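Local atomic coordinates of conserved hypothetical protein (Bacteroides thetaiotaomicron, PDB entry 2FB0), a protein that is of unknown function but may be an oxidoreductase related to the antibiotic biosynthesis monooxygenases. Residues I5-F10 and E57-A62; V11-T16 and E83-K88; A30-E35 and T71-Q76. All coordinates share one frame; numbering follows the deposited sequence.

Overall arrangement
The three contacts belong to one small alpha/beta unit with the dimeric alpha-beta barrel type of fold. Contacts 1 and 2 share strand 5-12 in a four-stranded antiparallel sheet. Contact 1 pairs its first half with strand 52-59, and contact 2 pairs its far end with strand 86-93. Their centres are about 20 Å apart, on opposite sides of the chain's centre. They meet where Phe10 O and Lys88 N make a probable hydrogen bond. Contact 3 joins helices 18-32 and 72-84, about 14 Å from contact 1 between centres. Along the chain, the segments of contact 1 alternate with those of contacts 2 and 3, and contact 3 is nested inside contact 2. Trp59 against Glu35 ties sheet to helices.

Contact 1: I5-F10 and E57-A62; sequences IRLNVF and ETWQNA
Strand segments 5-10 and 57-59 run antiparallel; their axes come within 4.7 Å at an angle of 156°. Ile5 with Trp59 and Leu7 with Glu57 are hydrogen-bonded pairs. Arg6 with Thr58 is the non-hydrogen-bonded pair between them. The outer bonds are nearly straight: Ile5 N donates to Trp59 O over 2.8 Å, and Trp59 N returns a bond to Ile5 O. Each donor lies in the carbonyl plane of its acceptor.

On one face Arg6 grips Thr58 side-on. Its NE and NH2 both donate to Thr58 OG1, with NH2 at 2.8 Å, and the hydroxyl oxygen lies near the guanidinium plane. The chain is bent at chi2 and chi3 (61° and 44°), which folds the guanidinium back over the neighbouring strand. NE also makes a weak bond to Glu57 O. NH2 also forms a salt bridge with Glu90 of the second subunit, the strongest polar partner of Arg6.

The other face carries Ile5, Leu7, Glu57 and Trp59. Leu7 CD1 rests against the carboxylate, 3.3 Å from Glu57 OE1. Val9 CG2 touches the other oxygen, Glu57 OE2, at 3.6 Å. The indole fixes the carboxylate: Trp59 NE1 donates almost linearly to Glu57 OE1 over 2.9 Å, in the ring plane and to the anti lone pair. In the conformer given, Ile5 CD1 lies against Ala62, where the chain enters helix 62-68. Asn61 caps that helix through Val64 N.

An acetate ion, probably from the crystallisation liquor, lies beside Glu57 on this helix-facing side. The face bearing Arg6 and Asn8 meets the second subunit. Central sheet pairing with one face turned to a partner subunit is characteristic of the dimeric alpha-beta barrel fold.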
ATOM      1  N   ILE A   5     -11.712  -6.634  -5.764  0.50 25.49           N
ATOM      2  CA  ILE A   5     -11.600  -6.155  -4.390  0.50 24.33           C
ATOM      3  C   ILE A   5     -10.151  -5.799  -4.103  0.50 23.66           C
ATOM      4  O   ILE A   5      -9.242  -6.591  -4.370  0.50 23.50           O
ATOM      5  CB  ILE A   5     -12.094  -7.217  -3.373  0.50 24.48           C
ATOM      6  CG1 ILE A   5     -13.608  -7.421  -3.506  0.50 24.50           C
ATOM      7  CG2 ILE A   5     -11.729  -6.822  -1.933  0.50 24.20           C
ATOM      8  CD1 ILE A   5     -14.130  -8.632  -2.753  0.50 24.07           C
ATOM      9  N   ARG A   6      -9.951  -4.602  -3.568  1.00 22.66           N
ATOM     10  CA  ARG A   6      -8.639  -4.159  -3.119  1.00 22.31           C
ATOM     11  C   ARG A   6      -8.578  -4.250  -1.590  1.00 22.18           C
ATOM     12  O   ARG A   6      -9.446  -3.711  -0.898  1.00 22.18           O
ATOM     13  CB  ARG A   6      -8.365  -2.719  -3.590  1.00 21.72           C
ATOM     14  CG  ARG A   6      -7.149  -2.022  -2.931  1.00 20.96           C
ATOM     15  CD  ARG A   6      -5.801  -2.734  -3.192  1.00 20.16           C
ATOM     16  NE  ARG A   6      -5.649  -3.143  -4.593  1.00 20.76           N
ATOM     17  CZ  ARG A   6      -5.319  -2.309  -5.582  1.00 22.22           C
ATOM     18  NH1 ARG A   6      -5.067  -1.023  -5.321  1.00 20.03           N
ATOM     19  NH2 ARG A   6      -5.206  -2.767  -6.834  1.00 21.58           N
ATOM     20  N   LEU A   7      -7.556  -4.930  -1.073  1.00 22.05           N
ATOM     21  CA  LEU A   7      -7.271  -4.901   0.370  1.00 22.02           C
ATOM     22  C   LEU A   7      -5.992  -4.137   0.646  1.00 21.65           C
ATOM     23  O   LEU A   7      -5.000  -4.300  -0.069  1.00 21.62           O
ATOM     24  CB  LEU A   7      -7.160  -6.314   0.968  1.00 22.00           C
ATOM     25  CG  LEU A   7      -8.296  -7.330   0.762  1.00 22.77           C
ATOM     26  CD1 LEU A   7      -8.015  -8.589   1.567  1.00 23.43           C
ATOM     27  CD2 LEU A   7      -9.617  -6.748   1.194  1.00 23.31           C
ATOM     28  N   ASN A   8      -6.045  -3.283   1.664  1.00 20.77           N
ATOM     29  CA  ASN A   8      -4.875  -2.678   2.269  1.00 21.00           C
ATOM     30  C   ASN A   8      -4.809  -3.160   3.720  1.00 21.27           C
ATOM     31  O   ASN A   8      -5.670  -2.817   4.535  1.00 20.33           O
ATOM     32  CB  ASN A   8      -4.966  -1.148   2.259  1.00 20.17           C
ATOM     33  CG  ASN A   8      -4.925  -0.534   0.840  1.00 21.25           C
ATOM     34  OD1 ASN A   8      -4.604  -1.205  -0.161  1.00 22.68           O
ATOM     35  ND2 ASN A   8      -5.257   0.742   0.760  1.00 16.58           N
ATOM     36  N   VAL A   9      -3.788  -3.951   4.035  1.00 21.70           N
ATOM     37  CA  VAL A   9      -3.666  -4.555   5.361  1.00 22.13           C
ATOM     38  C   VAL A   9      -2.438  -3.962   6.030  1.00 22.16           C
ATOM     39  O   VAL A   9      -1.309  -4.231   5.622  1.00 21.90           O
ATOM     40  CB  VAL A   9      -3.572  -6.095   5.277  1.00 22.72           C
ATOM     41  CG1 VAL A   9      -3.483  -6.710   6.686  1.00 22.11           C
ATOM     42  CG2 VAL A   9      -4.791  -6.682   4.523  1.00 21.25           C
ATOM     43  N   PHE A  10      -2.673  -3.107   7.019  1.00 22.02           N
ATOM     44  CA  PHE A  10      -1.599  -2.397   7.707  1.00 23.44           C
ATOM     45  C   PHE A  10      -1.157  -3.204   8.908  1.00 23.70           C
ATOM     46  O   PHE A  10      -1.986  -3.752   9.627  1.00 24.13           O
ATOM     47  CB  PHE A  10      -2.053  -0.995   8.108  1.00 23.34           C
ATOM     48  CG  PHE A  10      -2.525  -0.173   6.935  1.00 24.32           C
ATOM     49  CD1 PHE A  10      -1.612   0.512   6.143  1.00 24.44           C
ATOM     50  CD2 PHE A  10      -3.875  -0.114   6.612  1.00 25.29           C
ATOM     51  CE1 PHE A  10      -2.039   1.254   5.046  1.00 26.14           C
ATOM     52  CE2 PHE A  10      -4.320   0.633   5.509  1.00 26.41           C
ATOM     53  CZ  PHE A  10      -3.388   1.317   4.725  1.00 24.68           C
ATOM     54  N   GLU A  57      -3.399  -6.108  -1.728  1.00 23.00           N
ATOM     55  CA  GLU A  57      -3.927  -7.271  -2.426  1.00 23.00           C
ATOM     56  C   GLU A  57      -5.000  -6.840  -3.390  1.00 22.85           C
ATOM     57  O   GLU A  57      -5.719  -5.894  -3.125  1.00 22.72           O
ATOM     58  CB  GLU A  57      -4.539  -8.271  -1.437  1.00 23.24           C
ATOM     59  CG  GLU A  57      -3.673  -8.491  -0.216  1.00 23.40           C
ATOM     60  CD  GLU A  57      -4.331  -9.322   0.859  1.00 25.10           C
ATOM     61  OE1 GLU A  57      -5.224 -10.137   0.555  1.00 24.72           O
ATOM     62  OE2 GLU A  57      -3.918  -9.159   2.022  1.00 25.00           O
ATOM     63  N   THR A  58      -5.117  -7.562  -4.502  1.00 22.28           N
ATOM     64  CA  THR A  58      -6.271  -7.422  -5.372  1.00 21.99           C
ATOM     65  C   THR A  58      -6.846  -8.800  -5.652  1.00 22.67           C
ATOM     66  O   THR A  58      -6.127  -9.715  -6.068  1.00 22.22           O
ATOM     67  CB  THR A  58      -5.910  -6.728  -6.693  1.00 21.67           C
ATOM     68  OG1 THR A  58      -5.206  -5.523  -6.397  1.00 21.26           O
ATOM     69  CG2 THR A  58      -7.172  -6.406  -7.519  1.00 21.07           C
ATOM     70  N   TRP A  59      -8.147  -8.927  -5.415  1.00 23.62           N
ATOM     71  CA  TRP A  59      -8.865 -10.179  -5.581  1.00 24.38           C
ATOM     72  C   TRP A  59      -9.885 -10.022  -6.686  1.00 25.08           C
ATOM     73  O   TRP A  59     -10.501  -8.965  -6.821  1.00 24.68           O
ATOM     74  CB  TRP A  59      -9.513 -10.624  -4.256  1.00 24.07           C
ATOM     75  CG  TRP A  59      -8.433 -11.026  -3.310  1.00 25.06           C
ATOM     76  CD1 TRP A  59      -7.822 -10.238  -2.370  1.00 24.19           C
ATOM     77  CD2 TRP A  59      -7.753 -12.281  -3.287  1.00 24.37           C
ATOM     78  NE1 TRP A  59      -6.811 -10.943  -1.748  1.00 24.17           N
ATOM     79  CE2 TRP A  59      -6.751 -12.198  -2.294  1.00 24.68           C
ATOM     80  CE3 TRP A  59      -7.898 -13.478  -4.008  1.00 25.32           C
ATOM     81  CZ2 TRP A  59      -5.909 -13.268  -1.994  1.00 24.35           C
ATOM     82  CZ3 TRP A  59      -7.058 -14.538  -3.710  1.00 24.33           C
ATOM     83  CH2 TRP A  59      -6.071 -14.423  -2.718  1.00 25.03           C
ATOM     84  N   GLN A  60     -10.035 -11.072  -7.492  1.00 26.33           N
ATOM     85  CA  GLN A  60     -10.939 -11.019  -8.642  1.00 26.98           C
ATOM     86  C   GLN A  60     -12.368 -10.691  -8.252  1.00 27.39           C
ATOM     87  O   GLN A  60     -13.061  -9.957  -8.958  1.00 27.36           O
ATOM     88  CB  GLN A  60     -10.914 -12.333  -9.429  1.00 27.30           C
ATOM     89  CG  GLN A  60     -11.622 -12.190 -10.784  1.00 28.19           C
ATOM     90  CD  GLN A  60     -11.554 -13.438 -11.627  1.00 31.48           C
ATOM     91  OE1 GLN A  60     -10.535 -14.139 -11.649  1.00 32.38           O
ATOM     92  NE2 GLN A  60     -12.649 -13.733 -12.322  1.00 30.06           N
ATOM     93  N   ASN A  61     -12.803 -11.255  -7.129  1.00 28.04           N
ATOM     94  CA  ASN A  61     -14.143 -11.045  -6.609  1.00 28.73           C
ATOM     95  C   ASN A  61     -14.228 -11.528  -5.163  1.00 29.20           C
ATOM     96  O   ASN A  61     -13.249 -12.067  -4.604  1.00 28.11           O
ATOM     97  CB  ASN A  61     -15.191 -11.771  -7.479  1.00 28.99           C
ATOM     98  CG  ASN A  61     -14.876 -13.241  -7.665  1.00 28.95           C
ATOM     99  OD1 ASN A  61     -14.790 -13.993  -6.696  1.00 29.92           O
ATOM    100  ND2 ASN A  61     -14.694 -13.662  -8.918  1.00 29.06           N
ATOM    101  N   ALA A  62     -15.402 -11.331  -4.573  1.00 29.93           N
ATOM    102  CA  ALA A  62     -15.661 -11.697  -3.177  1.00 31.09           C
ATOM    103  C   ALA A  62     -15.528 -13.186  -2.903  1.00 31.77           C
ATOM    104  O   ALA A  62     -15.106 -13.585  -1.810  1.00 32.01           O
ATOM    105  CB  ALA A  62     -17.047 -11.187  -2.735  1.00 31.09           C
TER

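Contact 2: V11-T16 and E83-K88; sequences VRVNET and ELAEMK
Val11 and Ala85 meet by methyl groups: Val11 CG1 lies 3.5 Å from Ala85 CB, closer than usual for two carbons. Val11 has more surface buried here than any other residue of the two segments. Its CG1 is anti to the backbone N (chi1 -176°), which carries this branch toward Ala85. The other branch, Val11 CG2, lies 4.2 Å from CG of Met87, a selenomethionine. Val11 and Met87 form an antiparallel non-hydrogen-bonded pair.

Ala85 CB is wedged among several partners. It sits 3.3 Å from Arg12 O and 3.7 Å from Val13 CB. Val13 CG2 also reaches back to Leu84 O. Ala85 is where the chain leaves helix 72-84 and turns into strand 86-93. This strand lies antiparallel beside strand 5-12 and forms an edge of the chain's sheet, as in the ferredoxin-like units of dimeric alpha-beta barrel proteins. Ile81 packs on Val11 from the helix, and Phe53 touches Val11 from strand 52-59.

Glu86 pairs with Arg12 through the backbone. Arg12 N donates to Glu86 O over 2.9 Å, and Glu86 N to Arg12 O over 3.0 Å; both donors lie in the carbonyl planes. The two side chains are on the other face from Val11, and both run out from the pairing. In the conformer given, Arg12 NE forms a salt bridge with Asp51.

Farther along, a water bridges the two backbones. It accepts from Asn14 N at 2.9 Å and donates to Leu84 O at 2.7 Å. Leu84 O also accepts from Asn17 ND2, so two donors hold this carbonyl at the end of the helix.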
ATOM      1  N   VAL A  11       0.155  -3.306   9.082  1.00 24.24           N
ATOM      2  CA  VAL A  11       0.750  -4.116  10.140  1.00 24.36           C
ATOM      3  C   VAL A  11       1.703  -3.249  10.961  1.00 25.23           C
ATOM      4  O   VAL A  11       2.594  -2.579  10.405  1.00 24.77           O
ATOM      5  CB  VAL A  11       1.509  -5.353   9.587  1.00 24.15           C
ATOM      6  CG1 VAL A  11       2.029  -6.242  10.731  1.00 23.39           C
ATOM      7  CG2 VAL A  11       0.627  -6.186   8.635  1.00 22.29           C
ATOM      8  N   ARG A  12       1.495  -3.237  12.277  0.62 25.33           N
ATOM      9  CA  ARG A  12       2.408  -2.567  13.200  0.62 26.08           C
ATOM     10  C   ARG A  12       3.190  -3.651  13.948  0.62 26.08           C
ATOM     11  O   ARG A  12       2.596  -4.572  14.517  0.62 25.85           O
ATOM     12  CB  ARG A  12       1.635  -1.652  14.168  0.62 26.59           C
ATOM     13  CG  ARG A  12       2.495  -0.589  14.882  0.62 29.65           C
ATOM     14  CD  ARG A  12       3.196  -1.151  16.118  0.62 34.26           C
ATOM     15  NE  ARG A  12       4.328  -0.329  16.555  0.62 37.74           N
ATOM     16  CZ  ARG A  12       5.184  -0.664  17.522  0.62 38.37           C
ATOM     17  NH1 ARG A  12       5.050  -1.813  18.184  0.62 39.07           N
ATOM     18  NH2 ARG A  12       6.184   0.158  17.822  0.62 38.94           N
ATOM     19  N   VAL A  13       4.515  -3.542  13.929  1.00 25.97           N
ATOM     20  CA  VAL A  13       5.401  -4.562  14.491  1.00 26.39           C
ATOM     21  C   VAL A  13       6.630  -3.921  15.157  1.00 27.48           C
ATOM     22  O   VAL A  13       7.184  -2.939  14.637  1.00 27.13           O
ATOM     23  CB  VAL A  13       5.840  -5.586  13.390  1.00 26.53           C
ATOM     24  CG1 VAL A  13       6.674  -4.908  12.268  1.00 26.33           C
ATOM     25  CG2 VAL A  13       6.575  -6.777  13.999  1.00 25.06           C
ATOM     26  N   ASN A  14       7.048  -4.472  16.304  1.00 27.71           N
ATOM     27  CA  ASN A  14       8.248  -3.998  17.006  1.00 28.17           C
ATOM     28  C   ASN A  14       9.525  -4.465  16.331  1.00 28.71           C
ATOM     29  O   ASN A  14       9.479  -5.293  15.423  1.00 28.37           O
ATOM     30  CB  ASN A  14       8.219  -4.382  18.508  1.00 28.31           C
ATOM     31  CG  ASN A  14       8.378  -5.886  18.750  1.00 28.20           C
ATOM     32  OD1 ASN A  14       9.006  -6.610  17.974  1.00 28.65           O
ATOM     33  ND2 ASN A  14       7.813  -6.354  19.856  1.00 30.19           N
ATOM     34  N   GLU A  15      10.669  -3.935  16.775  1.00 29.77           N
ATOM     35  CA  GLU A  15      11.952  -4.223  16.133  1.00 30.79           C
ATOM     36  C   GLU A  15      12.401  -5.667  16.285  1.00 30.39           C
ATOM     37  O   GLU A  15      13.032  -6.228  15.379  1.00 30.55           O
ATOM     38  CB  GLU A  15      13.050  -3.274  16.640  1.00 31.79           C
ATOM     39  CG  GLU A  15      14.344  -3.350  15.813  1.00 36.07           C
ATOM     40  CD  GLU A  15      14.153  -2.911  14.347  1.00 41.14           C
ATOM     41  OE1 GLU A  15      13.470  -1.884  14.109  1.00 43.02           O
ATOM     42  OE2 GLU A  15      14.690  -3.596  13.440  1.00 43.36           O
ATOM     43  N   THR A  16      12.079  -6.279  17.425  1.00 30.08           N
ATOM     44  CA  THR A  16      12.422  -7.688  17.632  1.00 29.08           C
ATOM     45  C   THR A  16      11.732  -8.576  16.591  1.00 28.07           C
ATOM     46  O   THR A  16      12.341  -9.514  16.070  1.00 27.83           O
ATOM     47  CB  THR A  16      12.027  -8.169  19.050  1.00 29.35           C
ATOM     48  OG1 THR A  16      12.616  -7.300  20.024  1.00 31.28           O
ATOM     49  CG2 THR A  16      12.497  -9.619  19.292  1.00 29.05           C
ATOM     50  N   GLU A  83       0.567 -13.267  15.701  1.00 26.24           N
ATOM     51  CA  GLU A  83       1.302 -13.600  16.906  1.00 26.48           C
ATOM     52  C   GLU A  83       2.485 -12.650  17.101  1.00 26.76           C
ATOM     53  O   GLU A  83       2.885 -12.362  18.228  1.00 27.14           O
ATOM     54  CB  GLU A  83       1.768 -15.060  16.810  1.00 26.13           C
ATOM     55  CG  GLU A  83       1.846 -15.816  18.123  1.00 26.68           C
ATOM     56  CD  GLU A  83       0.588 -15.763  18.983  1.00 27.88           C
ATOM     57  OE1 GLU A  83      -0.545 -15.682  18.454  1.00 27.74           O
ATOM     58  OE2 GLU A  83       0.749 -15.794  20.220  1.00 26.57           O
ATOM     59  N   LEU A  84       3.016 -12.146  15.989  1.00 26.40           N
ATOM     60  CA  LEU A  84       4.167 -11.231  15.977  1.00 25.77           C
ATOM     61  C   LEU A  84       3.810  -9.750  15.984  1.00 25.41           C
ATOM     62  O   LEU A  84       4.629  -8.909  16.360  1.00 26.26           O
ATOM     63  CB  LEU A  84       5.030 -11.512  14.738  1.00 25.23           C
ATOM     64  CG  LEU A  84       5.775 -12.840  14.627  1.00 25.22           C
ATOM     65  CD1 LEU A  84       6.132 -13.129  13.162  1.00 22.40           C
ATOM     66  CD2 LEU A  84       7.024 -12.855  15.519  1.00 22.14           C
ATOM     67  N   ALA A  85       2.594  -9.417  15.570  1.00 25.57           N
ATOM     68  CA  ALA A  85       2.285  -8.040  15.199  1.00 25.46           C
ATOM     69  C   ALA A  85       0.787  -7.747  15.280  1.00 25.86           C
ATOM     70  O   ALA A  85      -0.014  -8.649  15.531  1.00 25.51           O
ATOM     71  CB  ALA A  85       2.829  -7.763  13.760  1.00 24.63           C
ATOM     72  N   GLU A  86       0.409  -6.488  15.066  1.00 26.36           N
ATOM     73  CA  GLU A  86      -1.010  -6.117  15.010  1.00 27.68           C
ATOM     74  C   GLU A  86      -1.424  -5.745  13.591  1.00 27.11           C
ATOM     75  O   GLU A  86      -0.751  -4.954  12.920  1.00 26.33           O
ATOM     76  CB  GLU A  86      -1.339  -4.977  15.980  1.00 28.28           C
ATOM     77  CG  GLU A  86      -1.009  -5.280  17.467  1.00 35.55           C
ATOM     78  CD  GLU A  86      -1.696  -6.543  18.039  1.00 43.22           C
ATOM     79  OE1 GLU A  86      -2.871  -6.832  17.691  1.00 46.74           O
ATOM     80  OE2 GLU A  86      -1.055  -7.243  18.865  1.00 46.68           O
HETATM   81  N   MSE A  87      -2.538  -6.316  13.151  1.00 27.10           N
HETATM   82  CA  MSE A  87      -2.996  -6.175  11.777  1.00 27.81           C
HETATM   83  C   MSE A  87      -4.309  -5.420  11.727  1.00 27.74           C
HETATM   84  O   MSE A  87      -5.183  -5.641  12.577  1.00 27.58           O
HETATM   85  CB  MSE A  87      -3.207  -7.551  11.151  1.00 27.76           C
HETATM   86  CG  MSE A  87      -1.968  -8.407  11.081  1.00 28.26           C
HETATM   87 SE   MSE A  87      -2.310 -10.120  10.225  0.60 29.03          SE
HETATM   88  CE  MSE A  87      -3.864  -9.695   9.182  1.00 33.52           C
ATOM     89  N   LYS A  88      -4.447  -4.550  10.728  1.00 27.01           N
ATOM     90  CA  LYS A  88      -5.725  -3.899  10.433  1.00 27.22           C
ATOM     91  C   LYS A  88      -6.031  -4.005   8.942  1.00 25.89           C
ATOM     92  O   LYS A  88      -5.331  -3.424   8.108  1.00 24.51           O
ATOM     93  CB  LYS A  88      -5.728  -2.425  10.847  1.00 27.56           C
ATOM     94  CG  LYS A  88      -7.075  -1.723  10.546  1.00 29.03           C
ATOM     95  CD  LYS A  88      -6.964  -0.193  10.705  1.00 30.05           C
ATOM     96  CE  LYS A  88      -8.301   0.504  10.428  1.00 33.16           C
ATOM     97  NZ  LYS A  88      -8.291   1.894  10.980  1.00 37.11           N
TER
HETATM   98  O   HOH W   1       5.186  -6.444  17.439  1.00 27.19           O

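Contact 3: A30-E35 and T71-Q76; sequences ACSLKE and TAHFAQ
Cys31 and Glu35 both meet the imidazole of His73, one over a face and the other at an edge, and the ring lies between Cys31 CB and Thr71 OG1. Cys31 CB packs over its face as a CH-pi contact, 3.9 Å from the centroid of the His73 ring and offset toward the rim. Its closest ring atom is His73 CD2, at 3.6 Å. Thr71 OG1 lies 3.3 Å above the centre of the opposite face. Cys31 SG stands oblique to the ring and also touches His73 CB.

At the edge, His73 NE2 donates to Glu35 OE2 over 2.7 Å, with an N-H...O angle of 156°. The oxygen lies in the ring plane. From the other side the geometry differs, because the nitrogen comes from above the carboxylate plane. Ring and carboxylate planes are 61° apart. The histidine and glutamate side chains approach from opposite directions. Glu35 closes a type I turn that begins at Ser32. An extended chain beyond CG (chi2 177°) carries the carboxylate out to the ring.

Glu35 OE2 is shared, since it is also hydrogen-bonded to His68 ND1. Two imidazoles thus converge on one carboxylate oxygen. Thr71 is the N-cap of helix 72-84: its OG1 accepts from Phe74 N at 3.3 Å. The same hydroxyl is hydrogen-bonded to His68 O.

The other ring nitrogen, His73 ND1, is hydrogen-bonded to a glycerol, probably from the crystallisation liquor. This His-carboxylate pair joins the turn after helix 18-32 to the first turn of helix 72-84, the two long helices on one side of the sheet in this ferredoxin-like fold.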
ATOM      1  N   ALA A  30       3.990 -15.165  -1.809  1.00 24.95           N
ATOM      2  CA  ALA A  30       4.293 -16.222  -2.787  1.00 25.86           C
ATOM      3  C   ALA A  30       3.174 -17.263  -2.886  1.00 26.71           C
ATOM      4  O   ALA A  30       2.829 -17.694  -3.983  1.00 27.07           O
ATOM      5  CB  ALA A  30       5.660 -16.891  -2.468  1.00 25.86           C
ATOM      6  N   CYS A  31       2.593 -17.654  -1.745  1.00 27.28           N
ATOM      7  CA  CYS A  31       1.503 -18.633  -1.727  1.00 28.23           C
ATOM      8  C   CYS A  31       0.222 -18.103  -2.381  1.00 27.79           C
ATOM      9  O   CYS A  31      -0.407 -18.793  -3.188  1.00 27.49           O
ATOM     10  CB  CYS A  31       1.171 -19.057  -0.292  1.00 28.72           C
ATOM     11  SG  CYS A  31       2.414 -20.059   0.507  1.00 34.38           S
ATOM     12  N   SER A  32      -0.162 -16.882  -2.018  1.00 27.17           N
ATOM     13  CA  SER A  32      -1.411 -16.294  -2.495  1.00 27.15           C
ATOM     14  C   SER A  32      -1.385 -16.033  -4.006  1.00 27.52           C
ATOM     15  O   SER A  32      -2.392 -16.237  -4.680  1.00 27.43           O
ATOM     16  CB  SER A  32      -1.734 -15.010  -1.721  1.00 26.83           C
ATOM     17  OG  SER A  32      -1.649 -15.237  -0.318  1.00 26.28           O
ATOM     18  N   LEU A  33      -0.238 -15.595  -4.522  1.00 27.95           N
ATOM     19  CA  LEU A  33      -0.061 -15.370  -5.969  1.00 28.98           C
ATOM     20  C   LEU A  33      -0.278 -16.608  -6.853  1.00 30.08           C
ATOM     21  O   LEU A  33      -0.534 -16.474  -8.055  1.00 29.48           O
ATOM     22  CB  LEU A  33       1.310 -14.772  -6.262  1.00 28.40           C
ATOM     23  CG  LEU A  33       1.515 -13.303  -5.904  1.00 27.73           C
ATOM     24  CD1 LEU A  33       2.978 -12.948  -6.098  1.00 26.93           C
ATOM     25  CD2 LEU A  33       0.596 -12.377  -6.725  1.00 27.16           C
ATOM     26  N   LYS A  34      -0.180 -17.799  -6.256  1.00 31.12           N
ATOM     27  CA  LYS A  34      -0.450 -19.052  -6.963  1.00 32.57           C
ATOM     28  C   LYS A  34      -1.945 -19.314  -7.070  1.00 33.07           C
ATOM     29  O   LYS A  34      -2.365 -20.190  -7.821  1.00 33.26           O
ATOM     30  CB  LYS A  34       0.221 -20.240  -6.258  1.00 33.21           C
ATOM     31  CG  LYS A  34       1.729 -20.257  -6.350  1.00 34.83           C
ATOM     32  CD  LYS A  34       2.293 -21.413  -5.531  1.00 40.67           C
ATOM     33  CE  LYS A  34       3.819 -21.440  -5.575  1.00 43.20           C
ATOM     34  NZ  LYS A  34       4.353 -22.558  -4.737  1.00 46.52           N
ATOM     35  N   GLU A  35      -2.746 -18.578  -6.304  1.00 33.22           N
ATOM     36  CA  GLU A  35      -4.197 -18.711  -6.365  1.00 34.22           C
ATOM     37  C   GLU A  35      -4.725 -18.002  -7.620  1.00 34.61           C
ATOM     38  O   GLU A  35      -4.338 -16.873  -7.928  1.00 34.40           O
ATOM     39  CB  GLU A  35      -4.861 -18.136  -5.108  1.00 34.22           C
ATOM     40  CG  GLU A  35      -4.537 -18.871  -3.809  1.00 34.38           C
ATOM     41  CD  GLU A  35      -5.177 -18.203  -2.602  1.00 34.79           C
ATOM     42  OE1 GLU A  35      -6.407 -18.012  -2.605  1.00 38.04           O
ATOM     43  OE2 GLU A  35      -4.455 -17.863  -1.649  1.00 34.44           O
ATOM     44  N   THR A  71      -8.002 -21.165   3.127  1.00 34.48           N
ATOM     45  CA  THR A  71      -6.829 -21.986   2.821  1.00 33.91           C
ATOM     46  C   THR A  71      -5.924 -22.186   4.041  1.00 33.81           C
ATOM     47  O   THR A  71      -5.919 -21.370   4.977  1.00 33.64           O
ATOM     48  CB  THR A  71      -5.973 -21.413   1.661  1.00 33.92           C
ATOM     49  OG1 THR A  71      -5.432 -20.145   2.044  1.00 34.36           O
ATOM     50  CG2 THR A  71      -6.792 -21.263   0.374  1.00 33.48           C
ATOM     51  N   ALA A  72      -5.161 -23.276   3.999  1.00 33.29           N
ATOM     52  CA  ALA A  72      -4.165 -23.611   5.008  1.00 33.13           C
ATOM     53  C   ALA A  72      -3.048 -22.571   5.079  1.00 32.65           C
ATOM     54  O   ALA A  72      -2.659 -22.160   6.181  1.00 32.55           O
ATOM     55  CB  ALA A  72      -3.586 -25.013   4.739  1.00 33.47           C
ATOM     56  N   HIS A  73      -2.539 -22.138   3.918  1.00 31.80           N
ATOM     57  CA  HIS A  73      -1.475 -21.124   3.897  1.00 31.53           C
ATOM     58  C   HIS A  73      -1.912 -19.782   4.510  1.00 30.72           C
ATOM     59  O   HIS A  73      -1.122 -19.137   5.204  1.00 30.26           O
ATOM     60  CB  HIS A  73      -0.812 -20.957   2.508  1.00 32.05           C
ATOM     61  CG  HIS A  73      -1.730 -20.470   1.417  1.00 34.23           C
ATOM     62  ND1 HIS A  73      -2.267 -21.314   0.464  1.00 35.86           N
ATOM     63  CD2 HIS A  73      -2.162 -19.224   1.098  1.00 35.54           C
ATOM     64  CE1 HIS A  73      -3.011 -20.613  -0.377  1.00 36.09           C
ATOM     65  NE2 HIS A  73      -2.964 -19.343  -0.015  1.00 35.17           N
ATOM     66  N   PHE A  74      -3.167 -19.388   4.278  1.00 30.11           N
ATOM     67  CA  PHE A  74      -3.735 -18.207   4.911  1.00 29.86           C
ATOM     68  C   PHE A  74      -3.736 -18.360   6.433  1.00 29.86           C
ATOM     69  O   PHE A  74      -3.176 -17.522   7.143  1.00 29.56           O
ATOM     70  CB  PHE A  74      -5.156 -17.932   4.412  1.00 29.29           C
ATOM     71  CG  PHE A  74      -5.815 -16.743   5.076  1.00 29.88           C
ATOM     72  CD1 PHE A  74      -6.654 -16.916   6.177  1.00 29.68           C
ATOM     73  CD2 PHE A  74      -5.592 -15.445   4.601  1.00 29.78           C
ATOM     74  CE1 PHE A  74      -7.269 -15.816   6.796  1.00 29.09           C
ATOM     75  CE2 PHE A  74      -6.197 -14.346   5.209  1.00 29.60           C
ATOM     76  CZ  PHE A  74      -7.039 -14.531   6.314  1.00 29.45           C
ATOM     77  N   ALA A  75      -4.354 -19.433   6.930  1.00 30.20           N
ATOM     78  CA  ALA A  75      -4.394 -19.687   8.380  1.00 30.56           C
ATOM     79  C   ALA A  75      -2.991 -19.730   9.000  1.00 30.34           C
ATOM     80  O   ALA A  75      -2.753 -19.132  10.047  1.00 30.32           O
ATOM     81  CB  ALA A  75      -5.174 -20.970   8.685  1.00 31.19           C
ATOM     82  N   GLN A  76      -2.066 -20.404   8.324  1.00 30.10           N
ATOM     83  CA  GLN A  76      -0.697 -20.566   8.809  1.00 30.64           C
ATOM     84  C   GLN A  76       0.016 -19.212   8.939  1.00 29.33           C
ATOM     85  O   GLN A  76       0.456 -18.836  10.028  1.00 28.72           O
ATOM     86  CB  GLN A  76       0.065 -21.534   7.888  1.00 30.56           C
ATOM     87  CG  GLN A  76       1.590 -21.627   8.073  1.00 33.24           C
ATOM     88  CD  GLN A  76       2.263 -22.556   7.038  1.00 34.39           C
ATOM     89  OE1 GLN A  76       1.607 -23.079   6.125  1.00 38.65           O
ATOM     90  NE2 GLN A  76       3.577 -22.752   7.178  1.00 37.86           N
TER